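Local atomic coordinates of methylocystis parvus OBBP MbnE (PDB entry 5ICQ), a protein that probably binds methanobactin, a copper-chelating peptide, in the periplasm as the solute-binding component of a methanobactin uptake system. Residues A[68-73]-A[265-270]; A[284-289]-A[577-582]; A[435-440]-A[469-474]; A[340-345]-A[423-428]; A[39-44]-A[545-550]. One frame throughout, in Å; residues are numbered along the deposited sequence.

Interaction 1: A[68-73]-A[265-270]; sequences VGLPGT and LQYFRD
Leu70 and Tyr267 lie side by side on one face of two parallel strands and carry most of the side-chain contact. Leu70 CB sits over one face of the Tyr267 ring, 4.1 Å from its centroid, as a CH-pi contact. Leu70 CD1 reaches further along the same ring and meets Tyr267 CZ at 3.6 Å. Both side chains have CG anti to the carbonyl carbon (chi1 -68° for Leu70, -80° for Tyr267). This shared turn makes them run in the same direction and brings the leucine onto the ring face. Leu265 CD2 touches Leu70 CD1 at 4.1 Å and extends the apolar strip, and Val68 CG1 lies against the same methyl, Leu265 CD2. The ring edge of Tyr267 meets Gly72 O, and its hydroxyl is hydrogen-bonded to Gln89 N. Phe268 turns to the other face of the sheet. There its CE1 lies 4.2 Å from Gly69 CA, so a side chain at Gly69 would be tight against the ring. Gln266 is on that face too, and its NE2 bonds to Asp264.

Four backbone hydrogen bonds join the strands. Gln266 N to Val68 O is nearly straight, with an angle of 177° at the hydrogen. Leu70 N to Gln266 O, Phe268 N to Leu70 O and Gly72 N to Phe268 O continue the parallel pairing. Strand 65-71 is an outer strand of a four-stranded mixed sheet. The contact combines a polar backbone seam with apolar packing on the Leu70 face, while the one tyrosine hydroxyl there has its own partner.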
# COMPACT_ATOMS: atom_id res chain seq x y z
N VAL A 68 8.61 -6.51 -20.07
CA VAL A 68 8.19 -6.60 -18.68
C VAL A 68 7.58 -7.98 -18.46
O VAL A 68 6.84 -8.48 -19.32
CB VAL A 68 7.17 -5.49 -18.36
CG1 VAL A 68 6.45 -5.75 -17.05
CG2 VAL A 68 7.86 -4.13 -18.34
N GLY A 69 7.89 -8.59 -17.32
CA GLY A 69 7.33 -9.89 -16.99
C GLY A 69 6.59 -9.87 -15.67
O GLY A 69 7.08 -9.35 -14.67
N LEU A 70 5.40 -10.46 -15.66
CA LEU A 70 4.53 -10.45 -14.50
C LEU A 70 4.05 -11.86 -14.20
O LEU A 70 3.84 -12.66 -15.12
CB LEU A 70 3.31 -9.54 -14.73
CG LEU A 70 3.61 -8.05 -14.83
CD1 LEU A 70 2.39 -7.28 -15.32
CD2 LEU A 70 4.09 -7.53 -13.47
N PRO A 71 3.86 -12.20 -12.93
CA PRO A 71 3.32 -13.52 -12.60
C PRO A 71 1.80 -13.54 -12.73
O PRO A 71 1.13 -12.52 -12.62
CB PRO A 71 3.75 -13.71 -11.14
CG PRO A 71 3.69 -12.32 -10.58
CD PRO A 71 4.07 -11.38 -11.73
N GLY A 72 1.27 -14.73 -12.99
CA GLY A 72 -0.17 -14.88 -13.03
C GLY A 72 -0.76 -14.72 -14.42
O GLY A 72 -0.15 -15.15 -15.41
N THR A 73 -1.94 -14.12 -14.51
CA THR A 73 -2.64 -14.04 -15.78
C THR A 73 -3.55 -12.82 -15.77
O THR A 73 -3.61 -12.08 -14.78
CB THR A 73 -3.44 -15.32 -16.05
OG1 THR A 73 -3.94 -15.31 -17.39
CG2 THR A 73 -4.60 -15.44 -15.07
N LEU A 265 4.19 -6.38 -22.03
CA LEU A 265 3.92 -6.97 -20.72
C LEU A 265 3.56 -8.44 -20.92
O LEU A 265 2.48 -8.75 -21.44
CB LEU A 265 2.79 -6.23 -19.99
CG LEU A 265 3.07 -4.76 -19.65
CD1 LEU A 265 2.52 -3.84 -20.72
CD2 LEU A 265 2.51 -4.39 -18.28
N GLN A 266 4.45 -9.33 -20.50
CA GLN A 266 4.25 -10.77 -20.67
C GLN A 266 3.94 -11.42 -19.33
O GLN A 266 4.58 -11.11 -18.32
CB GLN A 266 5.49 -11.44 -21.27
CG GLN A 266 6.00 -10.83 -22.55
CD GLN A 266 7.28 -11.51 -23.00
OE1 GLN A 266 7.57 -12.63 -22.60
NE2 GLN A 266 8.06 -10.83 -23.84
N TYR A 267 2.97 -12.33 -19.34
CA TYR A 267 2.51 -12.99 -18.13
C TYR A 267 3.02 -14.43 -18.08
O TYR A 267 3.07 -15.11 -19.11
CB TYR A 267 0.97 -12.96 -18.04
CG TYR A 267 0.47 -11.62 -17.54
CD1 TYR A 267 0.45 -10.50 -18.38
CD2 TYR A 267 0.05 -11.46 -16.23
CE1 TYR A 267 0.01 -9.28 -17.93
CE2 TYR A 267 -0.40 -10.23 -15.77
CZ TYR A 267 -0.41 -9.15 -16.63
OH TYR A 267 -0.85 -7.93 -16.17
N PHE A 268 3.41 -14.86 -16.88
CA PHE A 268 4.08 -16.14 -16.68
C PHE A 268 3.38 -16.94 -15.60
O PHE A 268 2.99 -16.39 -14.56
CB PHE A 268 5.57 -15.95 -16.31
CG PHE A 268 6.43 -15.46 -17.45
CD1 PHE A 268 6.51 -14.11 -17.75
CD2 PHE A 268 7.14 -16.36 -18.23
CE1 PHE A 268 7.30 -13.67 -18.81
CE2 PHE A 268 7.93 -15.93 -19.29
CZ PHE A 268 8.00 -14.58 -19.58
N ARG A 269 3.26 -18.25 -15.84
CA ARG A 269 2.71 -19.27 -14.95
C ARG A 269 3.04 -19.03 -13.48
O ARG A 269 2.14 -18.81 -12.66
CB ARG A 269 3.24 -20.66 -15.33
CG ARG A 269 2.71 -21.26 -16.64
CD ARG A 269 3.20 -20.51 -17.87
NE ARG A 269 4.66 -20.50 -18.00
CZ ARG A 269 5.33 -19.76 -18.88
NH1 ARG A 269 4.67 -18.96 -19.71
NH2 ARG A 269 6.65 -19.82 -18.93
N ASP A 270 4.32 -19.11 -13.13
CA ASP A 270 4.73 -18.90 -11.75
C ASP A 270 6.15 -18.35 -11.72
O ASP A 270 6.76 -18.09 -12.77
CB ASP A 270 4.62 -20.20 -10.93
CG ASP A 270 5.48 -21.32 -11.49
OD1 ASP A 270 5.47 -22.42 -10.89
OD2 ASP A 270 6.14 -21.14 -12.54

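Interaction 2: A[284-289]-A[577-582]; sequences DYRDET and WIAHST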
# COMPACT_ATOMS: atom_id res chain seq x y z
N ASP A 284 13.44 -7.74 -19.09
CA ASP A 284 14.44 -6.71 -18.83
C ASP A 284 14.57 -6.32 -17.36
O ASP A 284 15.54 -5.64 -17.00
CB ASP A 284 14.13 -5.47 -19.67
CG ASP A 284 14.36 -5.71 -21.16
OD1 ASP A 284 15.36 -6.37 -21.50
OD2 ASP A 284 13.55 -5.24 -21.99
N TYR A 285 13.64 -6.72 -16.50
CA TYR A 285 13.52 -6.19 -15.15
C TYR A 285 12.75 -7.18 -14.29
O TYR A 285 11.80 -7.80 -14.77
CB TYR A 285 12.80 -4.82 -15.16
CG TYR A 285 12.59 -4.24 -13.78
CD1 TYR A 285 11.46 -4.57 -13.03
CD2 TYR A 285 13.52 -3.36 -13.22
CE1 TYR A 285 11.27 -4.06 -11.77
CE2 TYR A 285 13.32 -2.84 -11.95
CZ TYR A 285 12.20 -3.20 -11.23
OH TYR A 285 11.98 -2.70 -9.97
N ARG A 286 13.13 -7.29 -13.02
CA ARG A 286 12.34 -8.07 -12.07
C ARG A 286 12.53 -7.52 -10.66
O ARG A 286 13.59 -6.99 -10.31
CB ARG A 286 12.69 -9.57 -12.12
CG ARG A 286 14.11 -9.92 -11.74
CD ARG A 286 14.35 -11.44 -11.84
NE ARG A 286 13.88 -12.16 -10.66
CZ ARG A 286 12.76 -12.87 -10.59
NH1 ARG A 286 11.94 -12.98 -11.63
NH2 ARG A 286 12.45 -13.48 -9.44
N ASP A 287 11.46 -7.63 -9.87
CA ASP A 287 11.51 -7.48 -8.42
C ASP A 287 11.64 -8.86 -7.79
O ASP A 287 10.89 -9.78 -8.13
CB ASP A 287 10.24 -6.80 -7.90
CG ASP A 287 10.08 -5.39 -8.42
OD1 ASP A 287 11.07 -4.62 -8.36
OD2 ASP A 287 8.98 -5.05 -8.89
N GLU A 288 12.57 -9.01 -6.85
CA GLU A 288 12.78 -10.27 -6.16
C GLU A 288 12.06 -10.24 -4.82
O GLU A 288 12.26 -9.31 -4.03
CB GLU A 288 14.27 -10.55 -5.95
CG GLU A 288 14.54 -11.94 -5.43
CD GLU A 288 13.92 -12.98 -6.32
OE1 GLU A 288 12.92 -13.61 -5.91
OE2 GLU A 288 14.43 -13.15 -7.44
N THR A 289 11.23 -11.26 -4.56
CA THR A 289 10.57 -11.40 -3.26
C THR A 289 10.90 -12.70 -2.55
O THR A 289 10.45 -12.90 -1.42
CB THR A 289 9.04 -11.29 -3.41
OG1 THR A 289 8.60 -12.19 -4.44
CG2 THR A 289 8.64 -9.87 -3.80
N TRP A 577 14.56 -5.42 -3.58
CA TRP A 577 15.55 -6.21 -4.31
C TRP A 577 15.13 -6.26 -5.77
O TRP A 577 14.03 -6.75 -6.09
CB TRP A 577 15.64 -7.63 -3.72
CG TRP A 577 15.84 -7.64 -2.23
CD1 TRP A 577 16.45 -6.67 -1.47
CD2 TRP A 577 15.40 -8.65 -1.31
NE1 TRP A 577 16.43 -7.02 -0.14
CE2 TRP A 577 15.78 -8.22 -0.01
CE3 TRP A 577 14.73 -9.86 -1.46
CZ2 TRP A 577 15.52 -8.98 1.12
CZ3 TRP A 577 14.46 -10.62 -0.32
CH2 TRP A 577 14.86 -10.17 0.95
N ILE A 578 15.97 -5.74 -6.66
CA ILE A 578 15.65 -5.71 -8.09
C ILE A 578 16.83 -6.26 -8.90
O ILE A 578 17.96 -6.33 -8.43
CB ILE A 578 15.27 -4.30 -8.59
CG1 ILE A 578 16.51 -3.41 -8.66
CG2 ILE A 578 14.21 -3.66 -7.67
CD1 ILE A 578 16.25 -2.05 -9.37
N ALA A 579 16.53 -6.64 -10.13
CA ALA A 579 17.55 -7.00 -11.10
C ALA A 579 17.09 -6.53 -12.47
O ALA A 579 15.89 -6.45 -12.73
CB ALA A 579 17.84 -8.51 -11.12
N HIS A 580 18.05 -6.23 -13.34
CA HIS A 580 17.67 -5.65 -14.62
C HIS A 580 18.80 -5.81 -15.63
O HIS A 580 19.98 -5.93 -15.26
CB HIS A 580 17.33 -4.16 -14.47
CG HIS A 580 18.44 -3.35 -13.91
ND1 HIS A 580 19.44 -2.81 -14.69
CD2 HIS A 580 18.72 -2.98 -12.63
CE1 HIS A 580 20.29 -2.15 -13.92
NE2 HIS A 580 19.88 -2.24 -12.67
N SER A 581 18.43 -5.82 -16.91
CA SER A 581 19.41 -5.70 -17.98
C SER A 581 20.18 -4.39 -17.83
O SER A 581 19.63 -3.36 -17.42
CB SER A 581 18.71 -5.74 -19.34
OG SER A 581 19.59 -5.33 -20.37
N THR A 582 21.46 -4.41 -18.19
CA THR A 582 22.23 -3.17 -18.16
C THR A 582 21.98 -2.32 -19.39
O THR A 582 22.50 -1.20 -19.47
CB THR A 582 23.73 -3.45 -18.02
OG1 THR A 582 24.13 -4.39 -19.02
CG2 THR A 582 24.02 -4.01 -16.66
O HOH W 1 17.57 -5.60 -22.98
O HOH W 2 11.88 -6.66 -3.50
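Tyr285 and Ile578 make the close-packed part of this antiparallel strand pair. The tyrosine CG is anti to the backbone N (chi1 177°), which lays the ring across the isoleucine. Tyr285 OH comes to 3.3 Å from Ile578 CG2, and Tyr285 CE2 to 4.0 Å from Ile578 CD1. Asp287 OD1 also presses on Ile578 CG2, at 3.4 Å, and is bonded to Gln576 NE2. On the other face Arg286 CG packs against Ala579 CB. Arg286 NH2 then forms a salt bridge with Glu288 OE2 at 2.8 Å. Glu288 OE2 lies in the guanidinium plane of Arg286, while NH2 meets that oxygen from above the carboxylate plane. Tyr298 OH bonds to the same carboxylate oxygen, and Arg293 pairs with Glu288 OE1.

Arg286 and Ala579 are a hydrogen-bonded pair, bonded in both directions through their backbones. Each end keeps a direct backbone bond, with a water bridging beside it. Next to Ser581 N to Asp284 O, where the side chains come no nearer than 4.0 Å, a water donates to Asp284 OD1 and bonds weakly to Ser581 OG. Next to Glu288 N to Trp577 O, another donates to Glu288 O and accepts from Trp577 N. Asp284 OD2 forms a salt bridge with Arg67.

Strand 576-581 is the middle strand of a three-stranded antiparallel sheet, between 285-288 and 308-313. Helix 271-279 packs on Arg286 and Ala579, and Trp294 of helix 291-296 stacks on Trp577.

Interaction 3: A[435-440]-A[469-474]; sequences DRLMKD and IGVEVR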
# COMPACT_ATOMS: atom_id res chain seq x y z
N ASP A 435 2.22 -28.36 34.17
CA ASP A 435 2.89 -28.01 32.93
C ASP A 435 2.04 -27.08 32.07
O ASP A 435 2.35 -26.90 30.89
CB ASP A 435 3.23 -29.27 32.15
CG ASP A 435 2.00 -30.10 31.85
OD1 ASP A 435 1.42 -30.67 32.80
OD2 ASP A 435 1.60 -30.18 30.67
N ARG A 436 0.96 -26.52 32.61
CA ARG A 436 -0.01 -25.79 31.81
C ARG A 436 -0.29 -24.41 32.38
O ARG A 436 -0.49 -24.26 33.60
CB ARG A 436 -1.33 -26.56 31.70
CG ARG A 436 -1.23 -27.89 30.97
CD ARG A 436 -2.46 -28.74 31.25
NE ARG A 436 -2.09 -30.10 31.65
CZ ARG A 436 -1.65 -30.43 32.86
NH1 ARG A 436 -1.51 -29.50 33.80
NH2 ARG A 436 -1.34 -31.69 33.13
N LEU A 437 -0.34 -23.42 31.50
CA LEU A 437 -0.86 -22.11 31.87
C LEU A 437 -2.37 -22.19 32.07
O LEU A 437 -3.09 -22.67 31.19
CB LEU A 437 -0.53 -21.09 30.78
CG LEU A 437 -0.91 -19.66 31.14
CD1 LEU A 437 0.11 -19.11 32.13
CD2 LEU A 437 -1.01 -18.79 29.88
N MET A 438 -2.86 -21.71 33.21
CA MET A 438 -4.28 -21.78 33.53
C MET A 438 -4.91 -20.40 33.45
O MET A 438 -4.34 -19.42 33.93
CB MET A 438 -4.49 -22.36 34.94
CG MET A 438 -3.83 -23.70 35.18
SD MET A 438 -4.51 -25.03 34.18
CE MET A 438 -6.10 -25.30 34.95
N LYS A 439 -6.08 -20.33 32.82
CA LYS A 439 -6.90 -19.12 32.82
C LYS A 439 -8.35 -19.51 33.12
O LYS A 439 -8.90 -20.39 32.46
CB LYS A 439 -6.83 -18.36 31.49
CG LYS A 439 -7.66 -17.09 31.46
CD LYS A 439 -7.57 -16.38 30.11
CE LYS A 439 -8.36 -15.07 30.12
NZ LYS A 439 -9.83 -15.30 30.05
N ASP A 440 -8.94 -18.85 34.12
CA ASP A 440 -10.31 -19.16 34.55
C ASP A 440 -10.48 -20.64 34.86
O ASP A 440 -11.49 -21.26 34.53
CB ASP A 440 -11.33 -18.70 33.51
CG ASP A 440 -11.25 -17.22 33.22
OD1 ASP A 440 -10.98 -16.44 34.16
OD2 ASP A 440 -11.45 -16.83 32.05
N ILE A 469 5.85 -21.81 27.89
CA ILE A 469 5.17 -21.21 29.04
C ILE A 469 3.82 -21.89 29.26
O ILE A 469 2.89 -21.29 29.82
CB ILE A 469 5.00 -19.68 28.89
CG1 ILE A 469 4.28 -19.32 27.59
CG2 ILE A 469 6.36 -18.97 28.99
CD1 ILE A 469 3.80 -17.88 27.55
N GLY A 470 3.71 -23.14 28.83
CA GLY A 470 2.53 -23.94 29.15
C GLY A 470 1.30 -23.68 28.31
O GLY A 470 0.19 -23.99 28.75
N VAL A 471 1.46 -23.13 27.11
CA VAL A 471 0.33 -22.75 26.26
C VAL A 471 0.24 -23.73 25.10
O VAL A 471 1.22 -23.94 24.38
CB VAL A 471 0.49 -21.31 25.74
CG1 VAL A 471 -0.58 -21.00 24.68
CG2 VAL A 471 0.40 -20.32 26.90
N GLU A 472 -0.94 -24.33 24.93
CA GLU A 472 -1.17 -25.28 23.85
C GLU A 472 -1.63 -24.53 22.61
O GLU A 472 -2.63 -23.80 22.65
CB GLU A 472 -2.22 -26.31 24.28
CG GLU A 472 -2.68 -27.24 23.16
CD GLU A 472 -3.72 -28.22 23.64
OE1 GLU A 472 -3.45 -28.95 24.62
OE2 GLU A 472 -4.82 -28.25 23.05
N VAL A 473 -0.91 -24.67 21.50
CA VAL A 473 -1.22 -23.94 20.27
C VAL A 473 -1.39 -24.94 19.14
O VAL A 473 -0.45 -25.66 18.79
CB VAL A 473 -0.13 -22.92 19.92
CG1 VAL A 473 -0.57 -22.09 18.70
CG2 VAL A 473 0.20 -22.02 21.12
N ARG A 474 -2.57 -24.97 18.54
CA ARG A 474 -2.81 -25.81 17.37
C ARG A 474 -2.69 -24.97 16.11
O ARG A 474 -3.35 -23.93 15.98
CB ARG A 474 -4.19 -26.46 17.47
CG ARG A 474 -4.36 -27.23 18.77
CD ARG A 474 -5.82 -27.38 19.20
NE ARG A 474 -6.27 -26.28 20.07
CZ ARG A 474 -7.32 -25.52 19.81
NH1 ARG A 474 -8.04 -25.72 18.71
NH2 ARG A 474 -7.67 -24.55 20.65
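Leu437 and Val471 lie side by side and point the same way, with Leu437 CD2 3.6 Å from Val471 CG2. The leucine CG is anti to its own backbone N (chi1 -174°), and this swings the branch that carries CD2 alongside the valine. Val471 CG2 also comes within 4.1 Å of Leu437 CB, so one methyl group of the valine meets both the root and the end of the leucine. From Leu437 CB the contact passes to the backbone, where Ile469 O lies 3.6 Å away. Ile469 itself turns to helix 415-427, and Val471 also touches Leu466 of helix 453-467.

Gly470 has no side chain, and residues 435-437 come close over it. Asp435 O is 3.4 Å from Gly470 CA. A CB on this glycine would clash with Leu437 N. Gly470 also has positive phi as the C-prime residue of the Schellman motif that ends helix 453-467. Its carbonyl accepts the one hydrogen bond of the contact, from Leu437 N at 2.9 Å. The bond is straight at the hydrogen (167°), but the donor stands above the carbonyl plane.

Asp435 lies over one face of the Arg436 guanidinium, a pairing of charges with no N-H pointing at the oxygen. This ion pair takes no part in the apolar Leu437-Val471 contact. One polar bond and a small apolar pair thus tie the end of helix 453-467 to the segment that leads into the strand around Met438 and Lys439.

Interaction 4: A[340-345]-A[423-428]; sequences EAFGMM and DLLAAA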
# COMPACT_ATOMS: atom_id res chain seq x y z
N GLU A 340 0.34 -8.82 25.25
CA GLU A 340 1.74 -8.40 25.30
C GLU A 340 2.65 -9.55 25.71
O GLU A 340 3.71 -9.76 25.10
CB GLU A 340 1.91 -7.22 26.27
CG GLU A 340 3.40 -6.86 26.45
CD GLU A 340 3.65 -5.56 27.20
OE1 GLU A 340 2.71 -5.01 27.81
OE2 GLU A 340 4.80 -5.08 27.17
N ALA A 341 2.25 -10.31 26.74
CA ALA A 341 3.07 -11.43 27.19
C ALA A 341 3.25 -12.48 26.10
O ALA A 341 4.35 -13.01 25.91
CB ALA A 341 2.43 -12.07 28.43
N PHE A 342 2.17 -12.83 25.39
CA PHE A 342 2.30 -13.82 24.33
C PHE A 342 3.23 -13.31 23.24
O PHE A 342 4.01 -14.08 22.65
CB PHE A 342 0.94 -14.17 23.73
CG PHE A 342 0.17 -15.20 24.50
CD1 PHE A 342 0.34 -15.35 25.87
CD2 PHE A 342 -0.73 -16.03 23.84
CE1 PHE A 342 -0.39 -16.31 26.57
CE2 PHE A 342 -1.46 -16.99 24.53
CZ PHE A 342 -1.29 -17.13 25.90
N GLY A 343 3.17 -12.01 22.96
CA GLY A 343 4.04 -11.43 21.95
C GLY A 343 5.51 -11.56 22.29
O GLY A 343 6.35 -11.67 21.39
N MET A 344 5.84 -11.56 23.58
CA MET A 344 7.23 -11.71 24.01
C MET A 344 7.83 -13.04 23.59
O MET A 344 9.06 -13.17 23.56
CB MET A 344 7.34 -11.60 25.52
CG MET A 344 7.06 -10.24 26.08
SD MET A 344 7.14 -10.32 27.88
CE MET A 344 6.78 -8.60 28.24
N MET A 345 7.00 -14.03 23.32
CA MET A 345 7.52 -15.36 23.08
C MET A 345 7.85 -15.63 21.62
O MET A 345 8.45 -16.66 21.32
CB MET A 345 6.53 -16.40 23.59
CG MET A 345 6.23 -16.29 25.08
SD MET A 345 7.70 -16.42 26.13
CE MET A 345 8.27 -18.08 25.73
N ASP A 423 5.49 -13.28 34.39
CA ASP A 423 5.16 -12.24 35.36
C ASP A 423 3.99 -11.40 34.89
O ASP A 423 3.10 -11.07 35.68
CB ASP A 423 6.39 -11.36 35.64
CG ASP A 423 7.50 -12.10 36.36
OD1 ASP A 423 7.28 -13.23 36.83
OD2 ASP A 423 8.62 -11.55 36.44
N LEU A 424 3.98 -11.02 33.61
CA LEU A 424 2.85 -10.28 33.07
C LEU A 424 1.57 -11.11 33.13
O LEU A 424 0.50 -10.60 33.49
CB LEU A 424 3.11 -9.88 31.61
CG LEU A 424 3.34 -8.42 31.26
CD1 LEU A 424 3.44 -8.28 29.75
CD2 LEU A 424 2.23 -7.54 31.83
N LEU A 425 1.66 -12.38 32.74
CA LEU A 425 0.50 -13.26 32.78
C LEU A 425 -0.04 -13.38 34.20
O LEU A 425 -1.26 -13.38 34.41
CB LEU A 425 0.86 -14.63 32.20
CG LEU A 425 1.11 -14.56 30.69
CD1 LEU A 425 1.90 -15.75 30.16
CD2 LEU A 425 -0.25 -14.40 29.94
N ALA A 426 0.85 -13.49 35.19
CA ALA A 426 0.40 -13.55 36.58
C ALA A 426 -0.41 -12.32 36.96
O ALA A 426 -1.45 -12.43 37.62
CB ALA A 426 1.61 -13.72 37.51
N ALA A 427 0.02 -11.14 36.51
CA ALA A 427 -0.75 -9.92 36.73
C ALA A 427 -2.11 -9.97 36.03
O ALA A 427 -3.08 -9.39 36.52
CB ALA A 427 0.05 -8.71 36.26
N ALA A 428 -2.20 -10.65 34.89
CA ALA A 428 -3.49 -10.82 34.23
C ALA A 428 -4.29 -11.98 34.80
O ALA A 428 -5.33 -12.32 34.23
CB ALA A 428 -3.30 -11.00 32.72
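Helices 336-343 and 415-427 meet here with no hydrogen bond between the two segments, and their nearest CA atoms, of Ala341 and Leu424, are 6.0 Å apart. The small Ala341 side chain is consistent with this close approach. Its CB touches Leu424 CB at 3.9 Å and Leu425 CG at 3.6 Å.

Leu424 sends CD1 across the Glu340 side chain at about a right angle, 3.6 Å from Glu340 CG. Met344 CE meets the same methyl, Leu424 CD1, at 3.7 Å. The methionine reaches it because its chain is extended beyond CG (chi2 177°). Leu425 has CG anti to its carbonyl carbon (chi1 -69°), which carries CD2 to 3.9 Å from Phe342 CE1. An alanine at Leu425 would lose the branch that fills between Ala341 and Phe342, and would probably leave the phenylalanine ring less firmly held on that side.

Phe342 also meets Phe444 edge-to-face. The carboxylate of Glu340 forms a salt bridge with Arg395, so its aliphatic part can pack on Leu424 while its charge is paired elsewhere. Across the two segments the contact is therefore apolar and rests on the fit of side chains.

Interaction 5: A[39-44]-A[545-550]; sequences AMHGAP and RSQEDF
Segment 39-44, most of it the loop that follows strand 38-39, runs past the start of helix 547-563, and the backbones come closest at Gly42 and Ser546, with CA atoms 4.5 Å apart. Gly42 N donates to Arg545 O at 3.0 Å, in the carbonyl plane. Gly42 has positive phi (75°), a backbone shape that a residue with a side chain takes up less readily. Two waters lie beside Arg545 O, near Met40 O and Gly42 O.

Ser546 is the N-cap of the helix, and its OG accepts from Asp549 N. Phe550, one turn after Ser546, makes an offset stack with His41. The ring centroids are 3.8 Å apart and the planes are at 19°. Phe550 has CG anti to the backbone N (chi1 -178°), which turns its ring onto the imidazole. Phe550 CB also lies over the His41 face, 3.9 Å from the ring centroid. A serine at Phe550 would remove the stacked ring and would probably leave one face of His41 without its cover and the imidazole freer to turn.

Met40 CG lies over the opposite face of the imidazole. Arg545 O is at the imidazole edge, in its plane, and His41 ND1 makes a weak hydrogen bond to Ala544 O.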
# COMPACT_ATOMS: atom_id res chain seq x y z
N ALA A 39 -1.26 19.48 -2.16
CA ALA A 39 -0.71 18.53 -1.20
C ALA A 39 -1.79 18.14 -0.20
O ALA A 39 -2.59 18.98 0.21
CB ALA A 39 0.49 19.11 -0.46
N MET A 40 -1.79 16.86 0.20
CA MET A 40 -2.77 16.43 1.20
C MET A 40 -2.62 17.23 2.49
O MET A 40 -3.62 17.68 3.07
CB MET A 40 -2.62 14.93 1.49
CG MET A 40 -3.61 14.41 2.54
SD MET A 40 -5.33 14.77 2.07
CE MET A 40 -6.15 14.70 3.67
N HIS A 41 -1.37 17.43 2.94
CA HIS A 41 -1.05 18.23 4.11
C HIS A 41 0.04 19.23 3.76
O HIS A 41 1.01 18.89 3.08
CB HIS A 41 -0.59 17.36 5.29
CG HIS A 41 -1.52 16.23 5.60
ND1 HIS A 41 -2.69 16.41 6.32
CD2 HIS A 41 -1.47 14.91 5.29
CE1 HIS A 41 -3.31 15.25 6.44
NE2 HIS A 41 -2.59 14.33 5.82
N GLY A 42 -0.11 20.46 4.23
CA GLY A 42 0.91 21.44 3.93
C GLY A 42 0.80 21.90 2.49
O GLY A 42 -0.26 21.82 1.86
N ALA A 43 1.93 22.38 1.96
CA ALA A 43 2.06 23.03 0.66
C ALA A 43 2.81 22.13 -0.32
O ALA A 43 3.70 21.38 0.08
CB ALA A 43 2.81 24.36 0.79
N PRO A 44 2.48 22.20 -1.61
CA PRO A 44 3.24 21.43 -2.60
C PRO A 44 4.70 21.86 -2.57
O PRO A 44 5.00 23.04 -2.42
CB PRO A 44 2.57 21.79 -3.93
CG PRO A 44 1.25 22.41 -3.56
CD PRO A 44 1.47 23.07 -2.24
N ARG A 545 -3.97 19.65 9.39
CA ARG A 545 -3.79 20.40 8.15
C ARG A 545 -2.33 20.54 7.75
O ARG A 545 -1.99 20.30 6.59
CB ARG A 545 -4.45 21.79 8.27
CG ARG A 545 -5.97 21.68 8.33
CD ARG A 545 -6.63 23.01 8.10
NE ARG A 545 -8.09 22.92 8.17
CZ ARG A 545 -8.90 23.89 7.76
NH1 ARG A 545 -8.39 25.01 7.26
NH2 ARG A 545 -10.22 23.75 7.86
N SER A 546 -1.45 20.90 8.68
CA SER A 546 -0.04 21.06 8.34
C SER A 546 0.66 19.71 8.36
O SER A 546 0.24 18.77 9.03
CB SER A 546 0.65 22.01 9.32
OG SER A 546 0.81 21.39 10.58
N GLN A 547 1.76 19.63 7.60
CA GLN A 547 2.51 18.38 7.57
C GLN A 547 3.06 18.04 8.95
O GLN A 547 3.10 16.87 9.35
CB GLN A 547 3.64 18.48 6.54
CG GLN A 547 4.36 17.17 6.26
CD GLN A 547 3.49 16.17 5.53
OE1 GLN A 547 2.68 16.54 4.67
NE2 GLN A 547 3.64 14.90 5.87
N GLU A 548 3.47 19.07 9.71
CA GLU A 548 4.00 18.84 11.04
C GLU A 548 2.93 18.30 11.98
O GLU A 548 3.18 17.37 12.77
CB GLU A 548 4.60 20.13 11.59
CG GLU A 548 5.05 20.05 13.04
CD GLU A 548 5.85 21.27 13.48
OE1 GLU A 548 6.35 22.01 12.61
OE2 GLU A 548 5.97 21.48 14.70
N ASP A 549 1.72 18.86 11.92
CA ASP A 549 0.64 18.34 12.75
C ASP A 549 0.22 16.95 12.32
O ASP A 549 -0.20 16.15 13.16
CB ASP A 549 -0.55 19.30 12.72
CG ASP A 549 -0.27 20.60 13.46
OD1 ASP A 549 0.81 20.71 14.07
OD2 ASP A 549 -1.13 21.51 13.42
N PHE A 550 0.31 16.65 11.02
CA PHE A 550 0.00 15.30 10.55
C PHE A 550 0.99 14.28 11.10
O PHE A 550 0.59 13.23 11.60
CB PHE A 550 0.01 15.27 9.02
CG PHE A 550 -0.36 13.92 8.43
CD1 PHE A 550 -1.62 13.38 8.63
CD2 PHE A 550 0.56 13.21 7.68
CE1 PHE A 550 -1.97 12.14 8.07
CE2 PHE A 550 0.22 11.98 7.11
CZ PHE A 550 -1.04 11.45 7.32
O HOH W 3 -4.63 19.42 5.04
O HOH W 4 -3.13 21.63 3.81

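Overall arrangement
Interactions 3 and 4 form one continuous packed region. Their centres are 12 Å apart, and Val471 CG2 meets Phe342 CZ at 3.7 Å while Ile469 CD1 touches Leu425 CD1 at 3.9 Å. Interactions 1 and 2 are neighbours without touching, with centres 14 Å apart and nearest atoms about 5 Å apart. Arg67, just before 68-73, forms a salt bridge with Asp284 of interaction 2. The two pairs are far apart, with centres of interactions 1 and 3 about 46 Å from each other. Interaction 5 lies across the chain's centre from interaction 1, 39 Å between centres. A sulfate lies about 5 Å from the Glu288 side chain in interaction 2 and probably comes from crystallisation.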